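Long-range contact in oxygen-independent coproporphyrinogen III oxidase (Escherichia coli, PDB 1OLT), which catalyses the oxygen-independent oxidative decarboxylation of two propionates of coproporphyrinogen III to vinyl groups in heme biosynthesis, as a radical SAM enzyme: residues Tyr26-Glu38 with Leu357-Arg371. Sequence-based numbering, arbitrary orientation. Where two conformers were deposited one is given.
Sequences YPTALEFSEDFGE and LWRGIALTRDDCIRR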
ATOM      1  N   TYR A  26      -0.339  -6.323 -10.896  1.00 19.12           N
ATOM      2  CA  TYR A  26      -0.679  -7.241 -11.996  1.00 17.89           C
ATOM      3  C   TYR A  26       0.532  -7.551 -12.820  1.00 16.55           C
ATOM      4  O   TYR A  26       1.166  -6.623 -13.293  1.00 14.72           O
ATOM      5  CB  TYR A  26      -1.758  -6.663 -12.902  1.00 17.98           C
ATOM      6  CG  TYR A  26      -2.186  -7.652 -13.952  1.00 15.99           C
ATOM      7  CD1 TYR A  26      -1.508  -7.730 -15.181  1.00 14.80           C
ATOM      8  CD2 TYR A  26      -3.241  -8.545 -13.712  1.00 14.03           C
ATOM      9  CE1 TYR A  26      -1.888  -8.658 -16.162  1.00 13.97           C
ATOM     10  CE2 TYR A  26      -3.640  -9.465 -14.712  1.00 13.99           C
ATOM     11  CZ  TYR A  26      -2.956  -9.511 -15.932  1.00 12.22           C
ATOM     12  OH  TYR A  26      -3.323 -10.419 -16.930  1.00 13.36           O
ATOM     13  N   PRO A  27       0.843  -8.842 -13.038  1.00 16.89           N
ATOM     14  CA  PRO A  27       0.149  -9.996 -12.426  1.00 17.35           C
ATOM     15  C   PRO A  27       0.276 -10.047 -10.924  1.00 18.59           C
ATOM     16  O   PRO A  27       1.120  -9.363 -10.326  1.00 18.23           O
ATOM     17  CB  PRO A  27       0.867 -11.216 -13.011  1.00 17.40           C
ATOM     18  CG  PRO A  27       1.691 -10.723 -14.147  1.00 16.95           C
ATOM     19  CD  PRO A  27       1.898  -9.265 -13.972  1.00 16.76           C
ATOM     20  N   THR A  28      -0.563 -10.869 -10.304  1.00 19.57           N
ATOM     21  CA  THR A  28      -0.581 -10.930  -8.847  1.00 20.55           C
ATOM     22  C   THR A  28       0.507 -11.842  -8.324  1.00 20.36           C
ATOM     23  O   THR A  28       1.158 -12.579  -9.114  1.00 19.15           O
ATOM     24  CB  THR A  28      -1.957 -11.445  -8.341  1.00 21.22           C
ATOM     25  OG1 THR A  28      -2.054 -12.880  -8.522  1.00 21.72           O
ATOM     26  CG2 THR A  28      -3.105 -10.813  -9.189  1.00 22.24           C
ATOM     27  N   ALA A  29       0.644 -11.813  -6.986  1.00 20.55           N
ATOM     28  CA  ALA A  29       1.548 -12.695  -6.228  1.00 20.46           C
ATOM     29  C   ALA A  29       1.227 -14.208  -6.405  1.00 20.07           C
ATOM     30  O   ALA A  29       2.108 -15.053  -6.211  1.00 19.29           O
ATOM     31  CB  ALA A  29       1.536 -12.307  -4.708  1.00 20.40           C
ATOM     32  N   LEU A  30      -0.017 -14.558  -6.761  1.00 20.01           N
ATOM     33  CA  LEU A  30      -0.327 -15.965  -7.106  1.00 19.78           C
ATOM     34  C   LEU A  30       0.570 -16.485  -8.229  1.00 18.89           C
ATOM     35  O   LEU A  30       0.885 -17.676  -8.275  1.00 18.60           O
ATOM     36  CB  LEU A  30      -1.761 -16.151  -7.595  1.00 20.64           C
ATOM     37  CG  LEU A  30      -2.928 -15.824  -6.697  1.00 22.53           C
ATOM     38  CD1 LEU A  30      -4.240 -16.074  -7.489  1.00 25.16           C
ATOM     39  CD2 LEU A  30      -2.846 -16.655  -5.435  1.00 24.58           C
ATOM     40  N   GLU A  31       0.972 -15.592  -9.137  1.00 17.24           N
ATOM     41  CA  GLU A  31       1.770 -15.990 -10.283  1.00 15.81           C
ATOM     42  C   GLU A  31       3.287 -16.003 -10.048  1.00 14.21           C
ATOM     43  O   GLU A  31       4.016 -16.327 -10.958  1.00 13.67           O
ATOM     44  CB  GLU A  31       1.442 -15.083 -11.459  1.00 16.16           C
ATOM     45  CG  GLU A  31      -0.053 -14.962 -11.765  1.00 17.45           C
ATOM     46  CD  GLU A  31      -0.818 -16.295 -11.814  1.00 18.61           C
ATOM     47  OE1 GLU A  31      -0.266 -17.363 -12.229  1.00 17.39           O
ATOM     48  OE2 GLU A  31      -2.011 -16.263 -11.432  1.00 22.64           O
ATOM     49  N   PHE A  32       3.756 -15.652  -8.851  1.00 12.45           N
ATOM     50  CA  PHE A  32       5.208 -15.603  -8.587  1.00 11.73           C
ATOM     51  C   PHE A  32       5.702 -17.044  -8.535  1.00 11.59           C
ATOM     52  O   PHE A  32       5.030 -17.882  -8.000  1.00 11.55           O
ATOM     53  CB  PHE A  32       5.566 -14.877  -7.254  1.00 10.94           C
ATOM     54  CG  PHE A  32       5.290 -13.370  -7.231  1.00  8.98           C
ATOM     55  CD1 PHE A  32       4.683 -12.700  -8.276  1.00  8.62           C
ATOM     56  CD2 PHE A  32       5.598 -12.638  -6.093  1.00  9.37           C
ATOM     57  CE1 PHE A  32       4.413 -11.319  -8.186  1.00  7.65           C
ATOM     58  CE2 PHE A  32       5.340 -11.263  -6.012  1.00  8.02           C
ATOM     59  CZ  PHE A  32       4.756 -10.611  -7.076  1.00  7.69           C
ATOM     60  N   SER A  33       6.866 -17.324  -9.100  1.00 12.01           N
ATOM     61  CA  SER A  33       7.392 -18.663  -9.150  1.00 12.85           C
ATOM     62  C   SER A  33       8.847 -18.731  -8.618  1.00 15.23           C
ATOM     63  O   SER A  33       9.662 -17.865  -8.863  1.00 13.08           O
ATOM     64  CB  SER A  33       7.329 -19.158 -10.585  1.00 13.11           C
ATOM     65  OG  SER A  33       8.285 -20.156 -10.831  1.00 10.31           O
ATOM     66  N   GLU A  34       9.158 -19.810  -7.928  1.00 18.80           N
ATOM     67  CA  GLU A  34      10.481 -20.020  -7.350  1.00 22.43           C
ATOM     68  C   GLU A  34      11.528 -20.311  -8.401  1.00 23.37           C
ATOM     69  O   GLU A  34      12.697 -20.342  -8.090  1.00 25.22           O
ATOM     70  CB  GLU A  34      10.428 -21.116  -6.294  1.00 23.50           C
ATOM     71  CG  GLU A  34       9.536 -20.725  -5.112  1.00 27.78           C
ATOM     72  CD  GLU A  34       9.452 -21.799  -4.029  1.00 34.91           C
ATOM     73  OE1 GLU A  34      10.419 -22.571  -3.896  1.00 38.20           O
ATOM     74  OE2 GLU A  34       8.409 -21.866  -3.316  1.00 39.44           O
ATOM     75  N   ASP A  35      11.091 -20.499  -9.643  1.00 24.20           N
ATOM     76  CA  ASP A  35      11.968 -20.699 -10.774  1.00 24.87           C
ATOM     77  C   ASP A  35      12.664 -19.423 -11.209  1.00 23.43           C
ATOM     78  O   ASP A  35      13.690 -19.480 -11.845  1.00 22.71           O
ATOM     79  CB  ASP A  35      11.145 -21.248 -11.942  1.00 26.40           C
ATOM     80  CG  ASP A  35      10.741 -22.734 -11.747  1.00 30.61           C
ATOM     81  OD1 ASP A  35      11.432 -23.445 -10.951  1.00 34.89           O
ATOM     82  OD2 ASP A  35       9.768 -23.266 -12.366  1.00 35.09           O
ATOM     83  N   PHE A  36      12.078 -18.280 -10.866  1.00 22.12           N
ATOM     84  CA  PHE A  36      12.682 -16.958 -11.074  1.00 21.09           C
ATOM     85  C   PHE A  36      13.892 -16.780 -10.165  1.00 21.12           C
ATOM     86  O   PHE A  36      13.783 -16.637  -8.928  1.00 21.89           O
ATOM     87  CB  PHE A  36      11.658 -15.844 -10.798  1.00 20.64           C
ATOM     88  CG  PHE A  36      12.131 -14.461 -11.167  1.00 18.57           C
ATOM     89  CD1 PHE A  36      12.918 -13.721 -10.301  1.00 17.91           C
ATOM     90  CD2 PHE A  36      11.745 -13.874 -12.370  1.00 19.48           C
ATOM     91  CE1 PHE A  36      13.348 -12.403 -10.634  1.00 17.51           C
ATOM     92  CE2 PHE A  36      12.188 -12.566 -12.703  1.00 19.02           C
ATOM     93  CZ  PHE A  36      12.992 -11.853 -11.833  1.00 18.80           C
ATOM     94  N   GLY A  37      15.034 -16.768 -10.789  1.00 20.70           N
ATOM     95  CA  GLY A  37      16.282 -16.788 -10.086  1.00 20.82           C
ATOM     96  C   GLY A  37      17.105 -15.517 -10.262  1.00 20.14           C
ATOM     97  O   GLY A  37      16.678 -14.468 -10.783  1.00 19.31           O
ATOM     98  N   GLU A  38      18.340 -15.665  -9.835  1.00 19.83           N
ATOM     99  CA  GLU A  38      19.258 -14.574  -9.733  1.00 19.34           C
ATOM    100  C   GLU A  38      19.562 -13.999 -11.064  1.00 18.98           C
ATOM    101  O   GLU A  38      19.743 -12.793 -11.168  1.00 17.83           O
ATOM    102  CB  GLU A  38      20.531 -15.074  -9.113  1.00 19.21           C
ATOM    103  CG  GLU A  38      21.547 -13.999  -8.843  1.00 21.14           C
ATOM    104  CD  GLU A  38      21.070 -12.909  -7.900  1.00 21.87           C
ATOM    105  OE1 GLU A  38      20.057 -13.051  -7.161  1.00 23.89           O
ATOM    106  OE2 GLU A  38      21.758 -11.892  -7.887  1.00 23.21           O
ATOM    107  N   LEU A 357      16.460 -13.550  -2.400  1.00 12.98           N
ATOM    108  CA  LEU A 357      15.527 -13.751  -3.523  1.00 13.55           C
ATOM    109  C   LEU A 357      14.918 -15.127  -3.463  1.00 13.42           C
ATOM    110  O   LEU A 357      15.629 -16.135  -3.458  1.00 13.38           O
ATOM    111  CB  LEU A 357      16.209 -13.543  -4.881  1.00 14.38           C
ATOM    112  CG  LEU A 357      15.333 -13.827  -6.113  1.00 14.61           C
ATOM    113  CD1 LEU A 357      14.227 -12.911  -6.233  1.00 14.56           C
ATOM    114  CD2 LEU A 357      16.206 -13.726  -7.367  1.00 19.55           C
ATOM    115  N   TRP A 358      13.592 -15.154  -3.436  1.00 13.52           N
ATOM    116  CA  TRP A 358      12.800 -16.375  -3.276  1.00 13.67           C
ATOM    117  C   TRP A 358      12.039 -16.743  -4.546  1.00 14.31           C
ATOM    118  O   TRP A 358      12.160 -17.853  -5.072  1.00 14.33           O
ATOM    119  CB  TRP A 358      11.825 -16.166  -2.136  1.00 13.21           C
ATOM    120  CG  TRP A 358      10.880 -17.257  -1.891  1.00 14.65           C
ATOM    121  CD1 TRP A 358      11.099 -18.586  -2.046  1.00 17.19           C
ATOM    122  CD2 TRP A 358       9.557 -17.122  -1.415  1.00 18.10           C
ATOM    123  NE1 TRP A 358       9.980 -19.291  -1.691  1.00 18.06           N
ATOM    124  CE2 TRP A 358       9.005 -18.421  -1.328  1.00 19.61           C
ATOM    125  CE3 TRP A 358       8.761 -16.026  -1.054  1.00 18.46           C
ATOM    126  CZ2 TRP A 358       7.702 -18.654  -0.915  1.00 22.97           C
ATOM    127  CZ3 TRP A 358       7.476 -16.243  -0.611  1.00 21.72           C
ATOM    128  CH2 TRP A 358       6.943 -17.561  -0.552  1.00 24.07           C
ATOM    129  N   ARG A 359      11.216 -15.823  -5.014  1.00 15.17           N
ATOM    130  CA  ARG A 359      10.375 -16.094  -6.164  1.00 15.87           C
ATOM    131  C   ARG A 359      10.061 -14.821  -6.910  1.00 15.51           C
ATOM    132  O   ARG A 359      10.312 -13.739  -6.415  1.00 14.90           O
ATOM    133  CB  ARG A 359       9.076 -16.743  -5.711  1.00 15.81           C
ATOM    134  CG  ARG A 359       8.346 -15.931  -4.692  1.00 18.75           C
ATOM    135  CD  ARG A 359       7.019 -16.579  -4.201  1.00 21.01           C
ATOM    136  NE  ARG A 359       6.225 -15.670  -3.428  1.00 26.91           N
ATOM    137  CZ  ARG A 359       4.903 -15.781  -3.222  1.00 32.61           C
ATOM    138  NH1 ARG A 359       4.230 -16.768  -3.784  1.00 33.55           N
ATOM    139  NH2 ARG A 359       4.246 -14.888  -2.453  1.00 31.66           N
ATOM    140  N   GLY A 360       9.521 -14.963  -8.120  1.00 14.76           N
ATOM    141  CA  GLY A 360       9.115 -13.799  -8.881  1.00 15.06           C
ATOM    142  C   GLY A 360       8.580 -14.145 -10.254  1.00 15.39           C
ATOM    143  O   GLY A 360       8.315 -15.304 -10.545  1.00 15.31           O
ATOM    144  N   ILE A 361       8.419 -13.121 -11.096  0.50 14.76           N
ATOM    145  CA  ILE A 361       7.927 -13.281 -12.470  0.50 13.89           C
ATOM    146  C   ILE A 361       8.535 -12.248 -13.419  0.50 13.84           C
ATOM    147  O   ILE A 361       8.622 -11.074 -13.076  0.50 13.44           O
ATOM    148  CB  ILE A 361       6.375 -13.118 -12.496  0.50 13.53           C
ATOM    149  CG1 ILE A 361       5.806 -13.385 -13.933  0.50 13.61           C
ATOM    150  CG2 ILE A 361       5.970 -11.766 -12.041  0.50 12.38           C
ATOM    151  CD1 ILE A 361       4.523 -14.080 -13.881  0.50 13.46           C
ATOM    152  N   ALA A 362       8.903 -12.681 -14.618  1.00 14.14           N
ATOM    153  CA  ALA A 362       9.272 -11.768 -15.695  1.00 13.88           C
ATOM    154  C   ALA A 362       7.982 -11.582 -16.484  1.00 12.78           C
ATOM    155  O   ALA A 362       7.488 -12.528 -17.038  1.00 14.12           O
ATOM    156  CB  ALA A 362      10.334 -12.393 -16.584  1.00 14.18           C
ATOM    157  N   LEU A 363       7.436 -10.381 -16.523  1.00 11.50           N
ATOM    158  CA  LEU A 363       6.196 -10.139 -17.209  1.00 11.26           C
ATOM    159  C   LEU A 363       6.378 -10.285 -18.751  1.00 11.27           C
ATOM    160  O   LEU A 363       7.335  -9.797 -19.309  1.00 10.42           O
ATOM    161  CB  LEU A 363       5.661  -8.742 -16.904  1.00 11.33           C
ATOM    162  CG  LEU A 363       4.913  -8.483 -15.603  1.00 11.15           C
ATOM    163  CD1 LEU A 363       5.785  -8.750 -14.415  1.00 10.14           C
ATOM    164  CD2 LEU A 363       4.376  -7.010 -15.549  1.00 11.20           C
ATOM    165  N   THR A 364       5.469 -10.981 -19.388  1.00 11.22           N
ATOM    166  CA  THR A 364       5.378 -10.996 -20.854  1.00 12.39           C
ATOM    167  C   THR A 364       4.898  -9.637 -21.414  1.00 12.40           C
ATOM    168  O   THR A 364       4.557  -8.740 -20.669  1.00 11.29           O
ATOM    169  CB  THR A 364       4.390 -12.078 -21.336  1.00 12.58           C
ATOM    170  OG1 THR A 364       3.075 -11.799 -20.818  1.00 12.95           O
ATOM    171  CG2 THR A 364       4.769 -13.496 -20.803  1.00 13.76           C
ATOM    172  N   ARG A 365       4.894  -9.518 -22.731  0.70 12.47           N
ATOM    173  CA  ARG A 365       4.354  -8.325 -23.397  0.70 13.25           C
ATOM    174  C   ARG A 365       2.914  -8.069 -23.010  0.70 12.97           C
ATOM    175  O   ARG A 365       2.555  -6.985 -22.631  0.70 14.51           O
ATOM    176  CB  ARG A 365       4.399  -8.469 -24.927  0.70 13.22           C
ATOM    177  CG  ARG A 365       5.040  -7.309 -25.614  0.70 13.71           C
ATOM    178  CD  ARG A 365       5.129  -7.508 -27.073  0.70 13.44           C
ATOM    179  NE  ARG A 365       3.810  -7.312 -27.632  0.70 14.45           N
ATOM    180  CZ  ARG A 365       3.362  -6.180 -28.174  0.70 14.06           C
ATOM    181  NH1 ARG A 365       4.151  -5.091 -28.258  0.70 14.80           N
ATOM    182  NH2 ARG A 365       2.118  -6.145 -28.633  0.70 11.68           N
ATOM    183  N   ASP A 366       2.118  -9.112 -23.088  1.00 13.17           N
ATOM    184  CA  ASP A 366       0.726  -9.082 -22.714  1.00 13.25           C
ATOM    185  C   ASP A 366       0.529  -8.701 -21.233  1.00 13.11           C
ATOM    186  O   ASP A 366      -0.339  -7.890 -20.936  1.00 12.60           O
ATOM    187  CB  ASP A 366       0.140 -10.467 -22.992  1.00 13.82           C
ATOM    188  CG  ASP A 366      -1.332 -10.544 -22.680  1.00 14.46           C
ATOM    189  OD1 ASP A 366      -2.066  -9.848 -23.373  1.00 11.17           O
ATOM    190  OD2 ASP A 366      -1.807 -11.225 -21.734  1.00 15.47           O
ATOM    191  N   ASP A 367       1.352  -9.279 -20.335  1.00 12.67           N
ATOM    192  CA  ASP A 367       1.336  -8.919 -18.895  1.00 13.22           C
ATOM    193  C   ASP A 367       1.543  -7.415 -18.780  1.00 12.93           C
ATOM    194  O   ASP A 367       0.843  -6.743 -18.022  1.00 11.93           O
ATOM    195  CB  ASP A 367       2.452  -9.628 -18.106  1.00 12.93           C
ATOM    196  CG  ASP A 367       2.205 -11.139 -17.909  1.00 15.42           C
ATOM    197  OD1 ASP A 367       1.054 -11.648 -18.016  1.00 15.59           O
ATOM    198  OD2 ASP A 367       3.150 -11.900 -17.600  1.00 20.23           O
ATOM    199  N   CYS A 368       2.514  -6.887 -19.542  1.00 12.68           N
ATOM    200  CA  CYS A 368       2.887  -5.464 -19.372  1.00 12.97           C
ATOM    201  C   CYS A 368       1.798  -4.529 -19.844  1.00 13.11           C
ATOM    202  O   CYS A 368       1.524  -3.522 -19.207  1.00 11.79           O
ATOM    203  CB  CYS A 368       4.193  -5.145 -20.103  1.00 12.91           C
ATOM    204  SG  CYS A 368       5.680  -5.802 -19.282  1.00 11.97           S
ATOM    205  N   ILE A 369       1.214  -4.841 -20.989  0.50 12.92           N
ATOM    206  CA  ILE A 369       0.124  -4.053 -21.492  0.50 13.17           C
ATOM    207  C   ILE A 369      -0.914  -3.969 -20.341  0.50 13.05           C
ATOM    208  O   ILE A 369      -1.234  -2.919 -19.825  0.50 12.03           O
ATOM    209  CB  ILE A 369      -0.438  -4.730 -22.788  0.50 12.88           C
ATOM    210  CG1 ILE A 369       0.568  -4.568 -23.964  0.50 13.02           C
ATOM    211  CG2 ILE A 369      -1.784  -4.180 -23.132  0.50 13.83           C
ATOM    212  CD1 ILE A 369       0.637  -5.793 -24.970  0.50 12.86           C
ATOM    213  N   ARG A 370      -1.408  -5.148 -19.974  1.00 13.62           N
ATOM    214  CA  ARG A 370      -2.582  -5.291 -19.152  1.00 13.27           C
ATOM    215  C   ARG A 370      -2.338  -4.648 -17.805  1.00 12.91           C
ATOM    216  O   ARG A 370      -3.243  -4.073 -17.221  1.00 11.64           O
ATOM    217  CB  ARG A 370      -2.940  -6.765 -19.004  1.00 13.88           C
ATOM    218  CG  ARG A 370      -3.494  -7.432 -20.290  1.00 14.17           C
ATOM    219  CD  ARG A 370      -3.717  -8.900 -20.119  1.00 15.85           C
ATOM    220  NE  ARG A 370      -4.234  -9.483 -21.359  1.00 19.94           N
ATOM    221  CZ  ARG A 370      -5.475  -9.388 -21.782  1.00 19.64           C
ATOM    222  NH1 ARG A 370      -6.404  -8.760 -21.086  1.00 19.15           N
ATOM    223  NH2 ARG A 370      -5.796  -9.950 -22.938  1.00 25.07           N
ATOM    224  N   ARG A 371      -1.092  -4.724 -17.326  1.00 12.04           N
ATOM    225  CA  ARG A 371      -0.698  -3.972 -16.147  1.00 12.49           C
ATOM    226  C   ARG A 371      -0.990  -2.497 -16.364  1.00 12.31           C
ATOM    227  O   ARG A 371      -1.542  -1.825 -15.482  1.00 11.45           O
ATOM    228  CB  ARG A 371       0.806  -4.149 -15.836  1.00 12.10           C
ATOM    229  CG  ARG A 371       1.308  -3.364 -14.647  1.00 12.92           C
ATOM    230  CD  ARG A 371       2.814  -3.100 -14.649  1.00 15.11           C
ATOM    231  NE  ARG A 371       3.148  -2.529 -15.933  1.00 17.56           N
ATOM    232  CZ  ARG A 371       4.288  -2.658 -16.586  1.00 18.50           C
ATOM    233  NH1 ARG A 371       5.324  -3.313 -16.066  1.00 19.69           N
ATOM    234  NH2 ARG A 371       4.399  -2.094 -17.789  1.00 17.07           N
TER
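S33 and G360 form a single antiparallel hydrogen-bonded pair that clips residues 26-38 to strand 357-362. S33 N gives a nearly straight bond to G360 O (2.9 Å), and G360 N returns one to S33 O (3.0 Å). S33 O is gripped twice, F36 N closing a type I turn onto it from the opposite face of its plane; S33 OG takes D35 N in an ST turn. Across G360, F36 lays CB 3.4 Å from G360 O, and with CG anti to the backbone N (chi1 -172°) its ring runs along the backbone toward A362. The R359 guanidinium is sandwiched: F32 brings CB and the ring atom CD2 to one face, its ring steeply inclined to the guanidinium (74°), and CH2 of the W358 indole lies 3.5 Å above the other, while NH2 bonds to Q338 OE1. Replacing R359 by alanine would probably leave Q338 OE1 without this donor and open a gap between F32 and W358. P27, behind a cis peptide, sets CD 3.5 Å from L363 CG and crosses D367; D367 OD2 accepts from T364 N, OD1 is hydrogen-bonded to Y443 OH, and D367 N bonds T364 OG1, completing a capping box. The Y26 ring meets D367 O at its edge and R370 CB at CE1 (3.6 Å); Y26 OH is hydrogen-bonded to T442 OG1, the Y26 backbone O to Y336 OH, and R370 pairs with D366 and D403. Strand 335-339 flanks 357-362, W358 and R359 facing Q338 in a classic beta bulge; F32 nears I329 of the S-adenosylmethionine site, and helices 38-45 and 365-380 follow loop and strand.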